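PDB 3U4Y: uncharacterized protein from Desulfotomaculum acetoxidans, which is of unknown function but folds as a seven-bladed beta-propeller related to the lactonase family. Local coordinates for residues G187-V192 with F248-G253; L38-V43 with D59-L64; S49-V54 with A320-D325; S149-R154 with T176-I181. All coordinates share one frame; numbering follows the deposited sequence.

Contact 1 (G187-V192 with F248-G253)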
loop_
_atom_site.group_PDB
_atom_site.type_symbol
_atom_site.label_atom_id
_atom_site.label_comp_id
_atom_site.label_asym_id
_atom_site.label_seq_id
_atom_site.Cartn_x
_atom_site.Cartn_y
_atom_site.Cartn_z
ATOM N N GLY A 187 14.466 4.592 2.445
ATOM C CA GLY A 187 13.819 5.892 2.491
ATOM C C GLY A 187 14.486 7.011 1.707
ATOM O O GLY A 187 14.209 8.200 1.930
ATOM N N ASN A 188 15.362 6.637 0.782
ATOM C CA ASN A 188 16.172 7.612 0.066
ATOM C C ASN A 188 15.625 7.938 -1.316
ATOM O O ASN A 188 15.987 8.947 -1.924
ATOM C CB ASN A 188 17.596 7.106 -0.046
ATOM C CG ASN A 188 18.276 7.014 1.289
ATOM O OD1 ASN A 188 18.129 7.893 2.139
ATOM N ND2 ASN A 188 19.026 5.939 1.490
ATOM N N PHE A 189 14.750 7.072 -1.804
ATOM C CA PHE A 189 13.996 7.354 -3.005
ATOM C C PHE A 189 12.548 6.970 -2.799
ATOM O O PHE A 189 12.238 6.095 -1.995
ATOM C CB PHE A 189 14.556 6.572 -4.185
ATOM C CG PHE A 189 15.997 6.803 -4.412
ATOM C CD1 PHE A 189 16.425 7.919 -5.099
ATOM C CD2 PHE A 189 16.935 5.913 -3.933
ATOM C CE1 PHE A 189 17.769 8.143 -5.311
ATOM C CE2 PHE A 189 18.288 6.130 -4.144
ATOM C CZ PHE A 189 18.703 7.245 -4.831
ATOM N N ALA A 190 11.666 7.635 -3.533
ATOM C CA ALA A 190 10.271 7.236 -3.588
ATOM C C ALA A 190 9.911 7.027 -5.037
ATOM O O ALA A 190 10.479 7.670 -5.905
ATOM C CB ALA A 190 9.401 8.302 -2.973
ATOM N N PHE A 191 8.979 6.125 -5.303
ATOM C CA PHE A 191 8.478 5.939 -6.662
ATOM C C PHE A 191 6.991 6.266 -6.817
ATOM O O PHE A 191 6.156 5.676 -6.134
ATOM C CB PHE A 191 8.678 4.504 -7.094
ATOM C CG PHE A 191 10.084 4.011 -6.965
ATOM C CD1 PHE A 191 11.077 4.465 -7.825
ATOM C CD2 PHE A 191 10.400 3.033 -6.044
ATOM C CE1 PHE A 191 12.375 3.987 -7.747
ATOM C CE2 PHE A 191 11.698 2.537 -5.950
ATOM C CZ PHE A 191 12.690 3.021 -6.805
ATOM N N VAL A 192 6.660 7.187 -7.724
ATOM C CA VAL A 192 5.258 7.508 -8.010
ATOM C C VAL A 192 4.748 6.856 -9.285
ATOM O O VAL A 192 5.299 7.068 -10.357
ATOM C CB VAL A 192 5.012 8.991 -8.144
ATOM C CG1 VAL A 192 3.526 9.252 -8.143
ATOM C CG2 VAL A 192 5.652 9.723 -7.021
ATOM N N PHE A 248 16.878 -1.393 -10.053
ATOM C CA PHE A 248 17.153 -0.044 -9.614
ATOM C C PHE A 248 18.608 0.105 -9.290
ATOM O O PHE A 248 19.243 -0.795 -8.776
ATOM C CB PHE A 248 16.321 0.318 -8.402
ATOM C CG PHE A 248 16.379 1.776 -8.032
ATOM C CD1 PHE A 248 16.114 2.758 -8.975
ATOM C CD2 PHE A 248 16.656 2.162 -6.723
ATOM C CE1 PHE A 248 16.142 4.094 -8.627
ATOM C CE2 PHE A 248 16.689 3.495 -6.371
ATOM C CZ PHE A 248 16.427 4.463 -7.324
ATOM N N ASN A 249 19.138 1.262 -9.614
ATOM C CA ASN A 249 20.506 1.563 -9.326
ATOM C C ASN A 249 20.582 2.672 -8.298
ATOM O O ASN A 249 20.267 3.835 -8.582
ATOM C CB ASN A 249 21.232 1.975 -10.582
ATOM C CG ASN A 249 22.653 2.283 -10.319
ATOM O OD1 ASN A 249 22.984 3.327 -9.749
ATOM N ND2 ASN A 249 23.519 1.359 -10.689
ATOM N N GLN A 250 21.022 2.306 -7.103
ATOM C CA GLN A 250 20.860 3.176 -5.961
ATOM C C GLN A 250 21.851 4.322 -5.871
ATOM O O GLN A 250 21.717 5.176 -5.000
ATOM C CB GLN A 250 20.837 2.366 -4.677
ATOM C CG GLN A 250 19.433 2.095 -4.181
ATOM C CD GLN A 250 19.276 0.701 -3.636
ATOM O OE1 GLN A 250 19.739 -0.262 -4.245
ATOM N NE2 GLN A 250 18.626 0.582 -2.476
ATOM N N LEU A 251 22.825 4.366 -6.775
ATOM C CA LEU A 251 23.764 5.484 -6.775
ATOM C C LEU A 251 23.341 6.560 -7.740
ATOM O O LEU A 251 23.291 7.740 -7.381
ATOM C CB LEU A 251 25.150 5.035 -7.164
ATOM C CG LEU A 251 25.791 4.004 -6.274
ATOM C CD1 LEU A 251 27.025 3.455 -6.993
ATOM C CD2 LEU A 251 26.120 4.681 -4.967
ATOM N N SER A 252 23.060 6.147 -8.973
ATOM C CA SER A 252 22.695 7.092 -10.023
ATOM C C SER A 252 21.202 7.427 -10.007
ATOM O O SER A 252 20.779 8.419 -10.589
ATOM C CB SER A 252 23.109 6.577 -11.400
ATOM O OG SER A 252 22.286 5.508 -11.812
ATOM N N GLY A 253 20.416 6.601 -9.332
ATOM C CA GLY A 253 18.989 6.825 -9.246
ATOM C C GLY A 253 18.262 6.456 -10.522
ATOM O O GLY A 253 17.341 7.166 -10.919
#

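Contact 2 (L38-V43 with D59-L64)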
loop_
_atom_site.group_PDB
_atom_site.type_symbol
_atom_site.label_atom_id
_atom_site.label_comp_id
_atom_site.label_asym_id
_atom_site.label_seq_id
_atom_site.Cartn_x
_atom_site.Cartn_y
_atom_site.Cartn_z
ATOM N N LEU A 38 -17.135 -8.491 9.436
ATOM C CA LEU A 38 -17.637 -7.463 10.352
ATOM C C LEU A 38 -18.716 -6.523 9.791
ATOM O O LEU A 38 -19.251 -5.693 10.524
ATOM C CB LEU A 38 -16.490 -6.602 10.876
ATOM C CG LEU A 38 -15.477 -7.252 11.809
ATOM C CD1 LEU A 38 -14.193 -7.530 11.061
ATOM C CD2 LEU A 38 -15.210 -6.321 12.977
ATOM N N GLY A 39 -19.017 -6.638 8.500
ATOM C CA GLY A 39 -19.983 -5.771 7.862
ATOM C C GLY A 39 -19.541 -4.325 7.747
ATOM O O GLY A 39 -20.301 -3.411 8.068
ATOM N N TYR A 40 -18.309 -4.105 7.288
ATOM C CA TYR A 40 -17.850 -2.753 6.971
ATOM C C TYR A 40 -17.458 -2.603 5.520
ATOM O O TYR A 40 -17.398 -3.565 4.762
ATOM C CB TYR A 40 -16.674 -2.309 7.829
ATOM C CG TYR A 40 -17.015 -1.956 9.249
ATOM C CD1 TYR A 40 -17.236 -0.652 9.621
ATOM C CD2 TYR A 40 -17.086 -2.935 10.227
ATOM C CE1 TYR A 40 -17.535 -0.332 10.919
ATOM C CE2 TYR A 40 -17.391 -2.628 11.526
ATOM C CZ TYR A 40 -17.615 -1.326 11.871
ATOM O OH TYR A 40 -17.922 -1.015 13.176
ATOM N N ASP A 41 -17.167 -1.358 5.180
ATOM C CA ASP A 41 -16.869 -0.900 3.840
ATOM C C ASP A 41 -15.338 -0.973 3.588
ATOM O O ASP A 41 -14.675 0.048 3.334
ATOM C CB ASP A 41 -17.381 0.542 3.777
ATOM C CG ASP A 41 -17.467 1.062 2.392
ATOM O OD1 ASP A 41 -17.753 0.260 1.481
ATOM O OD2 ASP A 41 -17.250 2.278 2.213
ATOM N N PHE A 42 -14.781 -2.183 3.666
ATOM C CA PHE A 42 -13.320 -2.370 3.736
ATOM C C PHE A 42 -12.532 -1.976 2.479
ATOM O O PHE A 42 -12.965 -2.217 1.353
ATOM C CB PHE A 42 -12.968 -3.807 4.120
ATOM C CG PHE A 42 -13.259 -4.146 5.557
ATOM C CD1 PHE A 42 -13.071 -3.210 6.560
ATOM C CD2 PHE A 42 -13.725 -5.412 5.903
ATOM C CE1 PHE A 42 -13.341 -3.529 7.881
ATOM C CE2 PHE A 42 -14.000 -5.735 7.217
ATOM C CZ PHE A 42 -13.809 -4.790 8.206
ATOM N N VAL A 43 -11.356 -1.386 2.692
ATOM C CA VAL A 43 -10.517 -0.933 1.588
ATOM C C VAL A 43 -9.108 -1.539 1.623
ATOM O O VAL A 43 -8.818 -2.451 0.859
ATOM C CB VAL A 43 -10.461 0.622 1.481
ATOM C CG1 VAL A 43 -9.697 1.035 0.248
ATOM C CG2 VAL A 43 -11.874 1.218 1.438
ATOM N N ASP A 59 -14.244 2.969 4.056
ATOM C CA ASP A 59 -14.506 4.205 3.347
ATOM C C ASP A 59 -15.730 4.904 3.911
ATOM O O ASP A 59 -15.601 5.821 4.721
ATOM C CB ASP A 59 -14.725 3.893 1.865
ATOM C CG ASP A 59 -14.721 5.126 1.003
ATOM O OD1 ASP A 59 -14.317 6.186 1.512
ATOM O OD2 ASP A 59 -15.095 5.030 -0.187
ATOM N N PHE A 60 -16.909 4.455 3.472
ATOM C CA PHE A 60 -18.191 5.108 3.765
ATOM C C PHE A 60 -18.617 4.808 5.206
ATOM O O PHE A 60 -19.324 5.605 5.839
ATOM C CB PHE A 60 -19.238 4.696 2.704
ATOM C CG PHE A 60 -20.666 5.017 3.065
ATOM C CD1 PHE A 60 -21.031 6.271 3.534
ATOM C CD2 PHE A 60 -21.662 4.059 2.898
ATOM C CE1 PHE A 60 -22.362 6.556 3.856
ATOM C CE2 PHE A 60 -22.988 4.338 3.214
ATOM C CZ PHE A 60 -23.337 5.587 3.693
ATOM N N CYS A 61 -18.138 3.685 5.735
ATOM C CA CYS A 61 -18.313 3.380 7.148
ATOM C C CYS A 61 -17.316 4.131 8.053
ATOM O O CYS A 61 -17.401 4.059 9.268
ATOM C CB CYS A 61 -18.229 1.864 7.384
ATOM S SG CYS A 61 -19.674 0.873 6.828
ATOM N N GLN A 62 -16.382 4.855 7.450
ATOM C CA GLN A 62 -15.299 5.554 8.168
ATOM C C GLN A 62 -14.802 4.922 9.475
ATOM O O GLN A 62 -14.576 5.610 10.471
ATOM C CB GLN A 62 -15.627 7.032 8.386
ATOM C CG GLN A 62 -16.849 7.322 9.200
ATOM C CD GLN A 62 -17.325 8.748 8.989
ATOM O OE1 GLN A 62 -17.801 9.091 7.912
ATOM N NE2 GLN A 62 -17.185 9.586 10.009
ATOM N N THR A 63 -14.583 3.614 9.447
ATOM C CA THR A 63 -14.137 2.912 10.632
ATOM C C THR A 63 -12.835 2.136 10.452
ATOM O O THR A 63 -12.691 1.361 9.512
ATOM C CB THR A 63 -15.212 1.940 11.099
ATOM O OG1 THR A 63 -16.394 2.681 11.421
ATOM C CG2 THR A 63 -14.731 1.161 12.320
ATOM N N LEU A 64 -11.896 2.336 11.370
ATOM C CA LEU A 64 -10.679 1.532 11.395
ATOM C C LEU A 64 -10.790 0.378 12.394
ATOM O O LEU A 64 -11.177 0.584 13.540
ATOM C CB LEU A 64 -9.481 2.407 11.760
ATOM C CG LEU A 64 -8.122 1.706 11.912
ATOM C CD1 LEU A 64 -7.016 2.466 11.193
ATOM C CD2 LEU A 64 -7.771 1.508 13.367
#

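Contact 3 (S49-V54 with A320-D325)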
loop_
_atom_site.group_PDB
_atom_site.type_symbol
_atom_site.label_atom_id
_atom_site.label_comp_id
_atom_site.label_asym_id
_atom_site.label_seq_id
_atom_site.Cartn_x
_atom_site.Cartn_y
_atom_site.Cartn_z
ATOM N N SER A 49 5.708 -4.545 11.766
ATOM C CA SER A 49 7.057 -5.123 11.591
ATOM C C SER A 49 7.094 -6.441 12.311
ATOM O O SER A 49 7.299 -7.507 11.722
ATOM C CB SER A 49 8.118 -4.257 12.252
ATOM O OG SER A 49 8.380 -3.088 11.513
ATOM N N ASP A 50 6.971 -6.289 13.628
ATOM C CA ASP A 50 6.573 -7.296 14.606
ATOM C C ASP A 50 5.751 -8.427 13.983
ATOM O O ASP A 50 6.014 -9.599 14.261
ATOM C CB ASP A 50 5.790 -6.557 15.700
ATOM C CG ASP A 50 5.395 -7.436 16.843
ATOM O OD1 ASP A 50 5.242 -6.904 17.964
ATOM O OD2 ASP A 50 5.224 -8.651 16.631
ATOM N N CYS A 51 4.782 -8.063 13.134
ATOM C CA CYS A 51 3.921 -9.013 12.408
ATOM C C CYS A 51 2.708 -9.430 13.250
ATOM O O CYS A 51 1.910 -10.290 12.847
ATOM C CB CYS A 51 4.705 -10.245 11.921
ATOM S SG CYS A 51 4.922 -10.344 10.129
ATOM N N SER A 52 2.569 -8.774 14.401
ATOM C CA SER A 52 1.620 -9.169 15.432
ATOM C C SER A 52 0.249 -8.501 15.300
ATOM O O SER A 52 -0.775 -9.073 15.685
ATOM C CB SER A 52 2.216 -8.854 16.802
ATOM O OG SER A 52 2.629 -7.498 16.881
ATOM N N ASN A 53 0.231 -7.282 14.776
ATOM C CA ASN A 53 -1.016 -6.551 14.623
ATOM C C ASN A 53 -1.292 -6.083 13.209
ATOM O O ASN A 53 -0.394 -5.685 12.471
ATOM C CB ASN A 53 -1.085 -5.375 15.590
ATOM C CG ASN A 53 -1.292 -5.824 17.002
ATOM O OD1 ASN A 53 -2.381 -5.670 17.576
ATOM N ND2 ASN A 53 -0.261 -6.430 17.569
ATOM N N VAL A 54 -2.566 -6.135 12.859
ATOM C CA VAL A 54 -3.044 -5.757 11.547
ATOM C C VAL A 54 -3.961 -4.543 11.663
ATOM O O VAL A 54 -4.486 -4.252 12.741
ATOM C CB VAL A 54 -3.809 -6.925 10.905
ATOM C CG1 VAL A 54 -5.005 -6.428 10.114
ATOM C CG2 VAL A 54 -2.880 -7.746 10.041
ATOM N N ALA A 320 -1.677 -7.547 2.169
ATOM C CA ALA A 320 -0.430 -7.423 2.921
ATOM C C ALA A 320 0.112 -8.785 3.276
ATOM O O ALA A 320 -0.641 -9.711 3.542
ATOM C CB ALA A 320 -0.633 -6.616 4.180
ATOM N N ILE A 321 1.428 -8.912 3.281
ATOM C CA ILE A 321 2.028 -10.176 3.645
ATOM C C ILE A 321 2.954 -9.978 4.840
ATOM O O ILE A 321 3.458 -8.884 5.072
ATOM C CB ILE A 321 2.732 -10.810 2.439
ATOM C CG1 ILE A 321 1.718 -11.019 1.314
ATOM C CG2 ILE A 321 3.382 -12.101 2.822
ATOM C CD1 ILE A 321 2.063 -12.111 0.341
ATOM N N CYS A 322 3.138 -11.032 5.623
ATOM C CA CYS A 322 3.947 -10.960 6.825
ATOM C C CYS A 322 5.419 -10.798 6.475
ATOM O O CYS A 322 5.960 -11.579 5.687
ATOM C CB CYS A 322 3.756 -12.228 7.649
ATOM S SG CYS A 322 4.579 -12.138 9.231
ATOM N N HIS A 323 6.064 -9.786 7.051
ATOM C CA HIS A 323 7.488 -9.546 6.796
ATOM C C HIS A 323 8.163 -9.134 8.079
ATOM O O HIS A 323 8.123 -7.964 8.451
ATOM C CB HIS A 323 7.693 -8.420 5.772
ATOM C CG HIS A 323 7.322 -8.787 4.369
ATOM N ND1 HIS A 323 6.727 -7.897 3.501
ATOM C CD2 HIS A 323 7.465 -9.942 3.677
ATOM C CE1 HIS A 323 6.510 -8.490 2.342
ATOM N NE2 HIS A 323 6.954 -9.732 2.419
ATOM N N PRO A 324 8.772 -10.089 8.781
ATOM C CA PRO A 324 9.496 -9.646 9.973
ATOM C C PRO A 324 10.810 -8.949 9.626
ATOM O O PRO A 324 11.439 -9.236 8.599
ATOM C CB PRO A 324 9.741 -10.934 10.736
ATOM C CG PRO A 324 9.539 -12.037 9.748
ATOM C CD PRO A 324 8.626 -11.552 8.704
ATOM N N ASP A 325 11.193 -8.009 10.483
ATOM C CA ASP A 325 12.435 -7.268 10.320
ATOM C C ASP A 325 12.609 -6.289 11.478
ATOM O O ASP A 325 11.642 -5.948 12.164
ATOM C CB ASP A 325 12.448 -6.516 8.986
ATOM C CG ASP A 325 13.848 -6.402 8.398
ATOM O OD1 ASP A 325 14.618 -5.510 8.831
ATOM O OD2 ASP A 325 14.175 -7.209 7.499
#

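Contact 4 (S149-R154 with T176-I181)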
loop_
_atom_site.group_PDB
_atom_site.type_symbol
_atom_site.label_atom_id
_atom_site.label_comp_id
_atom_site.label_asym_id
_atom_site.label_seq_id
_atom_site.Cartn_x
_atom_site.Cartn_y
_atom_site.Cartn_z
ATOM N N SER A 149 -5.001 15.133 -9.757
ATOM C CA SER A 149 -5.366 16.136 -10.747
ATOM C C SER A 149 -4.294 17.207 -10.917
ATOM O O SER A 149 -4.164 17.784 -11.986
ATOM C CB SER A 149 -6.730 16.748 -10.428
ATOM O OG SER A 149 -7.741 15.792 -10.659
ATOM N N ALA A 150 -3.516 17.458 -9.872
ATOM C CA ALA A 150 -2.390 18.385 -9.952
ATOM C C ALA A 150 -1.096 17.712 -10.434
ATOM O O ALA A 150 -0.056 18.344 -10.473
ATOM C CB ALA A 150 -2.166 19.057 -8.610
ATOM N N ASN A 151 -1.172 16.437 -10.802
ATOM C CA ASN A 151 -0.009 15.672 -11.245
ATOM C C ASN A 151 1.274 15.970 -10.475
ATOM O O ASN A 151 2.358 16.116 -11.052
ATOM C CB ASN A 151 0.212 15.884 -12.726
ATOM C CG ASN A 151 -1.027 15.669 -13.507
ATOM O OD1 ASN A 151 -1.329 14.557 -13.937
ATOM N ND2 ASN A 151 -1.781 16.727 -13.683
ATOM N N THR A 152 1.126 16.013 -9.161
ATOM C CA THR A 152 2.149 16.477 -8.260
ATOM C C THR A 152 2.062 15.561 -7.045
ATOM O O THR A 152 1.025 14.940 -6.829
ATOM C CB THR A 152 1.788 17.884 -7.827
ATOM O OG1 THR A 152 2.889 18.487 -7.161
ATOM C CG2 THR A 152 0.618 17.835 -6.870
ATOM N N VAL A 153 3.127 15.445 -6.257
ATOM C CA VAL A 153 2.992 14.795 -4.942
ATOM C C VAL A 153 3.266 15.797 -3.825
ATOM O O VAL A 153 4.112 16.676 -3.971
ATOM C CB VAL A 153 3.862 13.515 -4.753
ATOM C CG1 VAL A 153 4.110 12.836 -6.071
ATOM C CG2 VAL A 153 5.148 13.855 -4.111
ATOM N N ARG A 154 2.527 15.674 -2.723
ATOM C CA ARG A 154 2.634 16.620 -1.616
ATOM C C ARG A 154 3.246 15.976 -0.392
ATOM O O ARG A 154 3.041 14.786 -0.145
ATOM C CB ARG A 154 1.267 17.170 -1.267
ATOM C CG ARG A 154 1.304 18.321 -0.296
ATOM C CD ARG A 154 0.047 19.116 -0.480
ATOM N NE ARG A 154 -0.210 20.100 0.559
ATOM C CZ ARG A 154 -0.900 21.216 0.350
ATOM N NH1 ARG A 154 -1.106 22.065 1.336
ATOM N NH2 ARG A 154 -1.359 21.495 -0.859
ATOM N N THR A 176 1.592 11.812 -15.672
ATOM C CA THR A 176 0.339 12.443 -15.309
ATOM C C THR A 176 -0.617 11.483 -14.608
ATOM O O THR A 176 -0.644 10.288 -14.907
ATOM C CB THR A 176 -0.294 13.183 -16.543
ATOM O OG1 THR A 176 -1.628 12.736 -16.771
ATOM C CG2 THR A 176 0.531 12.942 -17.809
ATOM N N ARG A 177 -1.380 12.018 -13.655
ATOM C CA ARG A 177 -2.295 11.227 -12.829
ATOM C C ARG A 177 -1.564 10.338 -11.798
ATOM O O ARG A 177 -1.746 9.115 -11.766
ATOM C CB ARG A 177 -3.244 10.400 -13.711
ATOM C CG ARG A 177 -4.468 9.854 -12.979
ATOM C CD ARG A 177 -5.518 10.917 -12.731
ATOM N NE ARG A 177 -5.968 11.508 -13.988
ATOM C CZ ARG A 177 -5.580 12.698 -14.442
ATOM N NH1 ARG A 177 -6.028 13.133 -15.608
ATOM N NH2 ARG A 177 -4.746 13.453 -13.741
ATOM N N PRO A 178 -0.746 10.961 -10.937
ATOM C CA PRO A 178 -0.010 10.168 -9.953
ATOM C C PRO A 178 -1.026 9.412 -9.110
ATOM O O PRO A 178 -2.038 10.012 -8.731
ATOM C CB PRO A 178 0.691 11.219 -9.099
ATOM C CG PRO A 178 0.427 12.542 -9.745
ATOM C CD PRO A 178 -0.748 12.394 -10.611
ATOM N N PHE A 179 -0.770 8.135 -8.824
ATOM C CA PHE A 179 -1.773 7.274 -8.186
ATOM C C PHE A 179 -1.311 6.531 -6.924
ATOM O O PHE A 179 -2.005 6.558 -5.928
ATOM C CB PHE A 179 -2.358 6.290 -9.202
ATOM C CG PHE A 179 -3.454 5.415 -8.650
ATOM C CD1 PHE A 179 -4.698 5.937 -8.358
ATOM C CD2 PHE A 179 -3.244 4.062 -8.448
ATOM C CE1 PHE A 179 -5.712 5.126 -7.860
ATOM C CE2 PHE A 179 -4.259 3.244 -7.949
ATOM C CZ PHE A 179 -5.493 3.777 -7.653
ATOM N N ASN A 180 -0.156 5.867 -6.965
ATOM C CA ASN A 180 0.384 5.202 -5.783
ATOM C C ASN A 180 1.854 5.565 -5.560
ATOM O O ASN A 180 2.559 5.858 -6.510
ATOM C CB ASN A 180 0.211 3.684 -5.898
ATOM C CG ASN A 180 0.234 2.989 -4.543
ATOM O OD1 ASN A 180 0.259 3.634 -3.481
ATOM N ND2 ASN A 180 0.207 1.668 -4.570
ATOM N N ILE A 181 2.309 5.558 -4.311
ATOM C CA ILE A 181 3.703 5.868 -3.991
ATOM C C ILE A 181 4.260 4.736 -3.173
ATOM O O ILE A 181 3.527 4.087 -2.437
ATOM C CB ILE A 181 3.857 7.098 -3.086
ATOM C CG1 ILE A 181 2.979 8.242 -3.512
ATOM C CG2 ILE A 181 5.249 7.600 -3.098
ATOM C CD1 ILE A 181 2.890 9.255 -2.423
#

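Contact 1 (G187-V192 with F248-G253)
The Phe248 ring is met on one face by Phe191, whose CZ stands 3.8 Å above the ring plane and over its centre, while Phe189 CD2 lies at its edge, close to the plane. Phe189 offers a face in turn: Phe248 CZ sits above it, displaced toward the rim, and the backbone oxygen Gln250 O comes near the edge of this ring. Phe191 takes part by its edge, with CE1 and CZ directed at Phe248. Both ring pairs are therefore T-shaped. In the first, the edge of Phe248 is aimed at the face of Phe189, with planes at 83° and Phe189 CD2 3.4 Å from Phe248 CE2. In the second, the edge of Phe191 is aimed at the face of Phe248, with planes at 84° and centroids 5.1 Å apart.

This aromatic cluster joins two consecutive blades of the beta-propeller: Phe189 and Phe191 belong to strand 189-194, and Phe248 to strand 242-249 of the next blade. Strand 199-204 backs the cluster through Ile200 and Ile202, which touch Phe191, and Leu255 of strand 254-262 packs on Phe248.

Phe248 CG is anti to the backbone N (chi1 -170°), an orientation that carries the ring toward strand 189-194. Beyond it the chain turns at Asn249, where OD1 accepts from Leu251 N and, at 2.9 Å, from Ser252 N, forming an Asx turn extended to an Asx motif. Gly253 follows with a positive phi, which favours glycine; its CA is 4.3 Å from Phe189 CE1, and a CB here would come within 3.7 Å of that atom.

Contact 2 (L38-V43 with D59-L64)
Tyr40 CG is anti to the carbonyl carbon (chi1 -74°), which swings the ring across to Cys61 and Thr63, whereas Asp41 CG is anti to the backbone N (chi1 -166°) and its carboxylate reaches the turn at Phe60. Cys61 CB lies at the edge of the Tyr40 ring, 3.5 Å from CD1. Thr63 CB approaches obliquely beside CE1, and Cys61 SG stands 5.1 Å from the ring centroid in an oblique sulfur-aromatic contact. Ile79 of strand 75-81 touches Tyr40 and Thr63. With an alanine in place of Tyr40, Cys61 CB, Thr63 and Ile79 would probably lose the ring they share.

Within this propeller blade, 38-43 leads into the first strand, 42-47, while the type I turn from Asp59 to Gln62 connects the second and third strands. Asp41 links the two parts twice: its O accepts from Asp59 N at 3.0 Å, and its OD2 accepts from Phe60 N through the anti lone pair (N-H...O 166°). The Asp41 and Asp59 carboxylates lie side by side, their OD2 atoms 4.2 Å apart; this like-charge repulsion is probably eased by Phe60 N and by a weak hydrogen bond from Leu104 N to Asp59 OD2. At the turn's exit, Thr63 OG1 donates to Cys61 O at 2.7 Å.

Contact 3 (S49-V54 with A320-D325)
Cys51 and Cys322 are joined covalently, SG to SG at 2.0 Å, and the rest of the contact is arranged around this disulfide. The two cysteines differ in how they present their sulfur. Cys51 points its CB at the opposite segment, while at Cys322 the CB does not point at the other segment, and SG, anti to the backbone N (chi1 -174°), makes the turn toward Cys51. The torsion about the SG-SG bond, chi3, is 141°. Pro324 adds a looser apolar touch, its CD 4.1 Å from Cys51 SG.

Next to the disulfide, Pro324 CA directs its hydrogen almost straight at Ser49 O, a CA-H...O contact of 3.5 Å with 174° at the hydrogen. The His323 ring turns the other way, and its NE2 is hydrogen-bonded to Leu280 O.

The bridge connects the turn between strands 42-47 and 53-58 with the chain just past strand 319-321. That last strand pairs with strand 11-16 and so completes, from the C-terminal end, the blade begun by the N-terminal strands, the closure known as velcro in beta-propellers. The disulfide thereby fastens the ring-closing strand to the next blade, which holds strands 42-47 and 53-58, while Phe11 of strand 11-16 touches Cys322.

Contact 4 (S149-R154 with T176-I181)
Ser149 meets Arg177 through its CA, 4.1 Å from Arg177 NH2, at a junction between successive propeller blades: 149-154 runs from a hairpin turn into the third strand of one blade, and 176-181 enters the innermost strand of the next. The Arg177 chain is bent at chi2 and chi3 and folds its guanidinium back toward this turn, where NH2 donates to Ser148 O.

Asn151 carries the main polar link. With Thr152 it faces Arg147 in a G1 beta bulge. Its CG is anti to the carbonyl carbon (chi1 -50°), and this brings OD1 to the backbone of the other segment, where Arg177 N donates to it at 2.6 Å with an N-H...O angle of 155°. The donor is tilted 17° from the carbonyl plane of the amide. Thr176 CA and CB lie beside the same oxygen. Replacing Asn151 by a leucine is likely to leave Arg177 N without its acceptor and so loosen the start of strand 178-183 from the turn. Pro178 packs on the Asn151 backbone, its CD 3.4 Å from Asn151 CA.

At Thr152 the backbone N lies 3.6 Å from Pro178 CG, so the proline ring spans both bulge residues. Val153 points its CB toward the second segment, and its CG1 also rests 3.6 Å from Val192 CG2 on strand 189-194.

Overall arrangement
From the N terminus, contact 2 opens first and closes a short loop within one blade, linking the entry to strand 42-47 with the turn before strand 63-68. Contact 3 starts between its two halves, so the two cross along the chain; it closes only near the C-terminal end of the modelled chain, joining that blade to the one sealed by strand 319-321. Contacts 4 and 1 follow in series, both lying within this long span. Contact 4 ties blade 130-172 to blade 178-218, and contact 1 ties blade 178-218 to blade 226-262. These two touch through Val192 and Pro178, on neighbouring strands of one sheet. Contacts 1 and 2 lie on opposite sides of the chain's centre.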